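4'-phospho-dehydrooxetanocin synthase (Bacillus megaterium, PDB 5UL3) catalyses the oxidative ring contraction of dAMP to an oxetane aldehyde in oxetanocin A biosynthesis, using cobalamin, a [4Fe-4S] cluster and S-adenosylmethionine. Local coordinates at residues I212-S221 with P232-E240; E545-V556 with P574-T583. All coordinates share one frame; numbering follows the deposited sequence.

Contact 1 is buried and pairs two neighbouring parallel strands of the cobalamin-binding Rossmann fold; contact 2 is only partly buried and joins two short, weakly bonded antiparallel strands that follow the last strand, 470-473, of the radical SAM sheet in the sequence. Aliphatic branches and backbone bonds hold 212-221 to 232-240, with hydroxyls of T214 and S221 turned onto carbonyls. Between 545-556 and 574-583 the chemistry is more mixed: a salt bridge at one end, a tyrosine and a methionine in the middle, a threonine at the other. Both touch cobalamin, and their centres lie about 20 Å apart. They also meet directly, where I219 CD1 packs 3.6 Å from N577 O.

Contact 1: residues I212-S221 with P232-E240; sequences IITVGNVIPS and PSLLICDKE. With EDO (1,2-ethanediol), chain B; EDO (1,2-ethanediol), chain U.
V215 lays its CG2 methyl over both I236 and L234, 3.7 Å from CG1 of I236. L234 crosses V215 at about a right angle and spans two strand residues: CD2 meets V215, while CD1 packs 3.6 Å from CG2 of I213. The first torsion of L234 (chi1 -174°) sets CG opposite the backbone N, which turns both methyls to these neighbours. The strands run parallel, and the bond from C237 N to V215 O is short and straight, at 2.9 Å and 171°. L235 O is gripped twice, by V215 N and by T214 OG1; the hydroxyl comes from above the carbonyl plane, 2.9 Å from L235 O. Past the strand end, S221 OG donates to D238 O in the carbonyl plane, on a lone pair, with 2.6 Å between S221 OG and D238 O. This tight bond ties helix 218-222, near its C-terminal end, to the loop after strand 235-237. H325, a cobalamin-binding residue, donates to the same D238 O, while the D238 carboxylate bonds S265. G216 and C237, which end their strands, and N217 just after touch cobalamin, as expected of a Rossmann fold; T214 also touches it, from within strand 212-216. Strand 212-216 lies between 180-184 and 235-237; helices 190-205 and 224-230 cover the side of L234, and helix 242-252 covers that of L235.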
# COMPACT_ATOMS: atom_id res chain seq x y z
N ILE A 212 4.47 18.95 -21.28
CA ILE A 212 5.40 18.76 -20.18
C ILE A 212 5.28 17.32 -19.70
O ILE A 212 4.17 16.82 -19.46
CB ILE A 212 5.06 19.72 -19.03
CG1 ILE A 212 5.17 21.18 -19.49
CG2 ILE A 212 5.96 19.44 -17.80
CD1 ILE A 212 4.63 22.16 -18.45
N ILE A 213 6.42 16.63 -19.59
CA ILE A 213 6.45 15.23 -19.17
C ILE A 213 7.03 15.17 -17.76
O ILE A 213 8.09 15.75 -17.50
CB ILE A 213 7.29 14.37 -20.13
CG1 ILE A 213 6.86 14.61 -21.58
CG2 ILE A 213 7.14 12.89 -19.78
CD1 ILE A 213 5.42 14.25 -21.85
N THR A 214 6.35 14.46 -16.86
CA THR A 214 6.87 14.27 -15.51
C THR A 214 6.65 12.82 -15.08
O THR A 214 5.74 12.15 -15.57
CB THR A 214 6.22 15.28 -14.53
OG1 THR A 214 6.74 15.08 -13.20
CG2 THR A 214 4.70 15.16 -14.49
N VAL A 215 7.51 12.33 -14.20
CA VAL A 215 7.30 11.02 -13.59
C VAL A 215 7.38 11.22 -12.09
O VAL A 215 8.06 12.12 -11.60
CB VAL A 215 8.31 9.94 -14.04
CG1 VAL A 215 8.09 9.53 -15.53
CG2 VAL A 215 9.74 10.41 -13.79
N GLY A 216 6.66 10.37 -11.35
CA GLY A 216 6.67 10.45 -9.90
C GLY A 216 6.65 9.07 -9.28
O GLY A 216 6.77 8.06 -9.98
N ASN A 217 6.43 9.04 -7.96
CA ASN A 217 6.55 7.85 -7.12
C ASN A 217 8.02 7.49 -6.88
O ASN A 217 8.94 8.17 -7.35
CB ASN A 217 5.77 6.66 -7.68
CG ASN A 217 5.11 5.82 -6.58
OD1 ASN A 217 5.58 5.79 -5.43
ND2 ASN A 217 4.03 5.13 -6.93
N VAL A 218 8.24 6.41 -6.14
CA VAL A 218 9.50 6.24 -5.42
C VAL A 218 10.68 5.87 -6.34
O VAL A 218 11.83 6.23 -6.05
CB VAL A 218 9.32 5.20 -4.30
CG1 VAL A 218 9.03 3.83 -4.90
CG2 VAL A 218 10.55 5.19 -3.38
N ILE A 219 10.43 5.20 -7.46
CA ILE A 219 11.53 4.69 -8.28
C ILE A 219 12.31 5.83 -8.94
O ILE A 219 13.54 5.88 -8.78
CB ILE A 219 11.01 3.64 -9.29
CG1 ILE A 219 10.72 2.31 -8.59
CG2 ILE A 219 12.01 3.42 -10.42
CD1 ILE A 219 11.87 1.83 -7.72
N PRO A 220 11.68 6.78 -9.65
CA PRO A 220 12.48 7.92 -10.17
C PRO A 220 12.95 8.87 -9.09
O PRO A 220 14.00 9.51 -9.26
CB PRO A 220 11.52 8.61 -11.15
CG PRO A 220 10.17 8.22 -10.71
CD PRO A 220 10.29 6.82 -10.16
N SER A 221 12.19 9.02 -8.00
CA SER A 221 12.65 9.85 -6.89
C SER A 221 13.98 9.36 -6.34
O SER A 221 14.88 10.16 -6.03
CB SER A 221 11.61 9.85 -5.77
OG SER A 221 12.01 10.68 -4.69
N PRO A 232 16.71 13.86 -21.00
CA PRO A 232 17.29 15.01 -20.30
C PRO A 232 16.29 16.08 -19.90
O PRO A 232 16.52 16.78 -18.91
CB PRO A 232 18.32 15.56 -21.30
CG PRO A 232 18.60 14.42 -22.23
CD PRO A 232 17.32 13.64 -22.32
N SER A 233 15.18 16.23 -20.63
CA SER A 233 14.19 17.27 -20.33
C SER A 233 13.11 16.82 -19.34
O SER A 233 12.24 17.62 -19.00
CB SER A 233 13.54 17.77 -21.63
OG SER A 233 12.68 16.78 -22.17
N LEU A 234 13.18 15.58 -18.86
CA LEU A 234 12.17 15.03 -17.96
C LEU A 234 12.21 15.75 -16.61
O LEU A 234 13.27 16.13 -16.11
CB LEU A 234 12.41 13.54 -17.77
CG LEU A 234 11.40 12.70 -16.98
CD1 LEU A 234 10.07 12.69 -17.71
CD2 LEU A 234 11.92 11.28 -16.80
N LEU A 235 11.03 15.92 -16.01
CA LEU A 235 10.91 16.50 -14.68
C LEU A 235 10.47 15.41 -13.71
O LEU A 235 9.47 14.73 -13.95
CB LEU A 235 9.91 17.64 -14.66
CG LEU A 235 10.13 18.76 -15.68
CD1 LEU A 235 9.06 19.82 -15.55
CD2 LEU A 235 11.52 19.37 -15.54
N ILE A 236 11.21 15.22 -12.62
CA ILE A 236 10.92 14.15 -11.67
C ILE A 236 10.30 14.76 -10.42
O ILE A 236 10.87 15.68 -9.83
CB ILE A 236 12.18 13.33 -11.34
CG1 ILE A 236 12.57 12.47 -12.55
CG2 ILE A 236 11.95 12.43 -10.12
CD1 ILE A 236 13.87 11.73 -12.38
N CYS A 237 9.14 14.24 -10.02
CA CYS A 237 8.50 14.65 -8.78
C CYS A 237 9.11 13.84 -7.64
O CYS A 237 8.96 12.61 -7.61
CB CYS A 237 6.99 14.43 -8.84
SG CYS A 237 6.14 14.82 -7.28
N ASP A 238 9.81 14.53 -6.73
CA ASP A 238 10.61 13.87 -5.71
C ASP A 238 9.77 13.30 -4.57
O ASP A 238 10.13 12.27 -4.00
CB ASP A 238 11.64 14.85 -5.13
CG ASP A 238 12.75 15.18 -6.12
OD1 ASP A 238 13.02 14.35 -7.01
OD2 ASP A 238 13.35 16.27 -5.98
N LYS A 239 8.67 13.97 -4.21
CA LYS A 239 7.89 13.54 -3.06
C LYS A 239 6.39 13.57 -3.40
O LYS A 239 5.95 12.85 -4.31
CB LYS A 239 8.20 14.44 -1.85
CG LYS A 239 9.66 14.22 -1.36
CD LYS A 239 10.22 15.45 -0.69
CE LYS A 239 11.71 15.21 -0.37
NZ LYS A 239 12.28 16.34 0.41
N GLU A 240 5.60 14.34 -2.67
CA GLU A 240 4.18 14.41 -3.01
C GLU A 240 3.98 15.13 -4.35
O GLU A 240 4.74 16.04 -4.71
CB GLU A 240 3.40 15.16 -1.92
CG GLU A 240 3.26 14.37 -0.60
CD GLU A 240 2.83 15.26 0.55
OE1 GLU A 240 3.49 16.29 0.77
OE2 GLU A 240 1.83 14.92 1.21
C1 EDO B . 13.36 12.31 -2.23
O1 EDO B . 13.72 10.94 -2.45
C2 EDO B . 14.35 13.24 -2.94
O2 EDO B . 14.48 12.92 -4.33
C1 EDO U . 14.55 12.62 -24.48
O1 EDO U . 14.22 11.96 -25.72
C2 EDO U . 13.87 13.99 -24.39
O2 EDO U . 14.22 14.63 -23.15
O HOH W 1 9.10 17.76 -19.20
O HOH W 2 15.16 12.88 -7.14

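Contact 2: residues E545-V556 with P574-T583; sequences EILMNTPYSRMV and PDMNMGRYAT. With EDO (1,2-ethanediol), chain Y.
Two short, weakly bonded antiparallel strands, 546-547 and 580-581, one on each side of helix 551-563 in the sequence, meet here in a partly buried contact beside the cobalamin site. The pairing rests on two bonds: Y581 N donates to I546 O at 2.8 Å, nearly along the C=O axis, and M548 N reaches G579 O at 2.9 Å with an almost straight N-H, at 170°; L547 and R580 form a non-hydrogen-bonded pair. The Y581 ring is wedged between neighbours: I546 O and L547 O lie at its edge, CB of S553 approaches CE2 obliquely at 3.7 Å, and P574 of its own segment lies over one face, offset toward the rim. Y581 OH and N549 N share a water, which accepts from N549 N and links the phenol end to the turn. M548 crosses P574 at about a right angle, with CG 3.6 Å from CB of P574; its chain bends at chi3 (59°), bringing CE toward CG of the proline. At one end, E545 OE1 forms a salt bridge with R580 NH1 at 2.9 Å. The carboxylate and guanidinium planes stand 60° apart, and NH1 alone makes the close approach to OE1. The salt bridge is consistent with R580 steadying the carboxylate of E545, a residue that binds S-adenosylmethionine. At the other end, T583 crosses I546 and places OG1 3.5 Å from CD1 of I546, while its CG2 meets CG1 of V556 tip to tip. A type II turn from L547 leads to the helix N-cap T550, whose OG1 donates to L547 O and accepts from S553 N. G579 and R580 both face D575 in a G1 beta bulge within 574-583, which leads into the strand paired with 546-547; the arrangement carries E545 and L547 to the cobalamin pocket.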
# COMPACT_ATOMS: atom_id res chain seq x y z
N GLU A 545 16.08 -7.13 2.68
CA GLU A 545 16.33 -6.47 1.41
C GLU A 545 16.63 -5.01 1.74
O GLU A 545 15.81 -4.34 2.38
CB GLU A 545 15.13 -6.61 0.46
CG GLU A 545 14.97 -8.02 -0.06
CD GLU A 545 13.65 -8.25 -0.78
OE1 GLU A 545 12.92 -7.27 -1.02
OE2 GLU A 545 13.35 -9.43 -1.09
N ILE A 546 17.81 -4.56 1.37
CA ILE A 546 18.32 -3.27 1.82
C ILE A 546 17.99 -2.23 0.77
O ILE A 546 18.55 -2.24 -0.34
CB ILE A 546 19.83 -3.35 2.09
CG1 ILE A 546 20.11 -4.49 3.08
CG2 ILE A 546 20.33 -2.03 2.64
CD1 ILE A 546 21.58 -4.68 3.40
N LEU A 547 17.07 -1.33 1.10
CA LEU A 547 16.66 -0.33 0.13
C LEU A 547 17.64 0.84 0.13
O LEU A 547 18.43 1.02 1.07
CB LEU A 547 15.24 0.17 0.42
CG LEU A 547 14.08 -0.81 0.32
CD1 LEU A 547 12.77 -0.08 0.54
CD2 LEU A 547 14.06 -1.55 -1.01
N MET A 548 17.58 1.63 -0.94
CA MET A 548 18.36 2.86 -0.99
C MET A 548 17.92 3.81 0.11
O MET A 548 16.77 3.77 0.57
CB MET A 548 18.20 3.54 -2.36
CG MET A 548 18.65 2.69 -3.55
SD MET A 548 18.23 3.46 -5.14
CE MET A 548 19.11 5.02 -4.99
N ASN A 549 18.85 4.66 0.55
CA ASN A 549 18.58 5.76 1.48
C ASN A 549 18.17 5.29 2.87
O ASN A 549 17.50 6.03 3.60
CB ASN A 549 17.50 6.70 0.92
CG ASN A 549 17.95 7.41 -0.34
OD1 ASN A 549 19.11 7.81 -0.46
ND2 ASN A 549 17.04 7.55 -1.29
N THR A 550 18.57 4.06 3.26
CA THR A 550 18.23 3.56 4.58
C THR A 550 19.41 3.69 5.54
O THR A 550 20.57 3.52 5.13
CB THR A 550 17.84 2.08 4.51
OG1 THR A 550 18.89 1.34 3.85
CG2 THR A 550 16.51 1.91 3.78
N PRO A 551 19.12 3.93 6.82
CA PRO A 551 20.17 3.77 7.84
C PRO A 551 20.86 2.43 7.78
O PRO A 551 22.08 2.36 8.01
CB PRO A 551 19.38 3.95 9.15
CG PRO A 551 18.25 4.83 8.79
CD PRO A 551 17.85 4.38 7.40
N TYR A 552 20.13 1.36 7.47
CA TYR A 552 20.76 0.04 7.42
C TYR A 552 21.80 -0.04 6.31
O TYR A 552 22.86 -0.66 6.49
CB TYR A 552 19.70 -1.06 7.25
CG TYR A 552 20.20 -2.44 7.65
CD1 TYR A 552 20.86 -3.25 6.74
CD2 TYR A 552 20.00 -2.93 8.94
CE1 TYR A 552 21.32 -4.53 7.09
CE2 TYR A 552 20.46 -4.19 9.31
CZ TYR A 552 21.11 -4.98 8.37
OH TYR A 552 21.58 -6.23 8.70
N SER A 553 21.53 0.56 5.14
CA SER A 553 22.54 0.56 4.09
C SER A 553 23.80 1.29 4.54
O SER A 553 24.92 0.85 4.27
CB SER A 553 22.00 1.17 2.79
OG SER A 553 21.73 2.56 2.92
N ARG A 554 23.63 2.39 5.27
CA ARG A 554 24.80 3.10 5.77
C ARG A 554 25.52 2.32 6.87
O ARG A 554 26.75 2.39 6.98
CB ARG A 554 24.40 4.49 6.25
CG ARG A 554 23.77 5.32 5.14
CD ARG A 554 23.62 6.79 5.49
NE ARG A 554 22.65 7.02 6.56
CZ ARG A 554 21.34 7.15 6.37
NH1 ARG A 554 20.82 7.05 5.15
NH2 ARG A 554 20.55 7.38 7.41
N MET A 555 24.77 1.56 7.69
CA MET A 555 25.41 0.65 8.65
C MET A 555 26.24 -0.39 7.93
O MET A 555 27.34 -0.75 8.39
CB MET A 555 24.35 -0.03 9.52
CG MET A 555 23.59 0.92 10.42
SD MET A 555 21.98 0.27 10.97
CE MET A 555 22.43 -1.28 11.75
N VAL A 556 25.74 -0.91 6.81
CA VAL A 556 26.49 -1.89 6.04
C VAL A 556 27.73 -1.24 5.43
O VAL A 556 28.83 -1.80 5.50
CB VAL A 556 25.60 -2.51 4.95
CG1 VAL A 556 26.44 -3.25 3.91
CG2 VAL A 556 24.60 -3.44 5.60
N PRO A 574 23.38 0.59 -6.40
CA PRO A 574 22.04 0.03 -6.18
C PRO A 574 21.37 -0.33 -7.50
O PRO A 574 21.81 0.07 -8.59
CB PRO A 574 21.30 1.17 -5.49
CG PRO A 574 21.91 2.40 -6.06
CD PRO A 574 23.38 2.06 -6.29
N ASP A 575 20.31 -1.12 -7.39
CA ASP A 575 19.44 -1.40 -8.53
C ASP A 575 18.43 -0.27 -8.67
O ASP A 575 17.70 0.04 -7.71
CB ASP A 575 18.74 -2.74 -8.36
CG ASP A 575 17.83 -3.08 -9.53
OD1 ASP A 575 17.96 -2.45 -10.60
OD2 ASP A 575 16.99 -3.99 -9.39
N MET A 576 18.38 0.35 -9.85
CA MET A 576 17.45 1.44 -10.10
C MET A 576 16.01 0.94 -10.19
O MET A 576 15.08 1.57 -9.67
CB MET A 576 17.87 2.15 -11.39
CG MET A 576 17.14 3.40 -11.73
SD MET A 576 16.33 3.27 -13.32
CE MET A 576 14.76 2.67 -12.73
N ASN A 577 15.81 -0.21 -10.83
CA ASN A 577 14.48 -0.76 -11.04
C ASN A 577 13.84 -1.23 -9.73
O ASN A 577 12.61 -1.17 -9.58
CB ASN A 577 14.57 -1.91 -12.06
CG ASN A 577 13.26 -2.65 -12.24
OD1 ASN A 577 12.24 -2.05 -12.60
ND2 ASN A 577 13.29 -3.95 -12.00
N MET A 578 14.64 -1.70 -8.77
CA MET A 578 14.11 -2.19 -7.51
C MET A 578 14.46 -1.30 -6.33
O MET A 578 14.09 -1.62 -5.19
CB MET A 578 14.59 -3.62 -7.25
CG MET A 578 14.01 -4.65 -8.22
SD MET A 578 12.20 -4.61 -8.33
CE MET A 578 11.70 -4.97 -6.65
N GLY A 579 15.14 -0.18 -6.56
CA GLY A 579 15.45 0.76 -5.50
C GLY A 579 16.20 0.17 -4.33
O GLY A 579 16.01 0.60 -3.19
N ARG A 580 17.06 -0.82 -4.59
CA ARG A 580 17.68 -1.55 -3.49
C ARG A 580 19.06 -2.05 -3.88
O ARG A 580 19.38 -2.20 -5.06
CB ARG A 580 16.81 -2.73 -3.03
CG ARG A 580 16.79 -3.90 -4.00
CD ARG A 580 15.71 -4.90 -3.58
NE ARG A 580 15.60 -6.04 -4.49
CZ ARG A 580 14.53 -6.83 -4.56
NH1 ARG A 580 13.48 -6.62 -3.78
NH2 ARG A 580 14.51 -7.84 -5.42
N TYR A 581 19.85 -2.33 -2.85
CA TYR A 581 21.17 -2.90 -3.01
C TYR A 581 21.08 -4.42 -2.98
O TYR A 581 20.14 -4.99 -2.42
CB TYR A 581 22.10 -2.44 -1.89
CG TYR A 581 22.37 -0.96 -1.82
CD1 TYR A 581 23.35 -0.37 -2.61
CD2 TYR A 581 21.66 -0.14 -0.95
CE1 TYR A 581 23.62 0.98 -2.55
CE2 TYR A 581 21.91 1.23 -0.89
CZ TYR A 581 22.90 1.78 -1.69
OH TYR A 581 23.16 3.13 -1.62
N ALA A 582 22.05 -5.07 -3.60
CA ALA A 582 22.27 -6.50 -3.46
C ALA A 582 23.47 -6.67 -2.53
O ALA A 582 24.56 -6.17 -2.83
CB ALA A 582 22.51 -7.16 -4.81
N THR A 583 23.26 -7.33 -1.39
CA THR A 583 24.20 -7.29 -0.27
C THR A 583 24.47 -8.69 0.26
O THR A 583 23.53 -9.47 0.48
CB THR A 583 23.65 -6.42 0.88
OG1 THR A 583 23.13 -5.19 0.35
CG2 THR A 583 24.74 -6.12 1.92
C1 EDO Y . 12.16 -6.06 4.14
O1 EDO Y . 13.22 -6.86 3.60
C2 EDO Y . 12.69 -4.67 4.46
O2 EDO Y . 13.33 -4.12 3.31
O HOH W 3 19.87 -6.26 -0.12
O HOH W 4 21.31 4.84 -0.83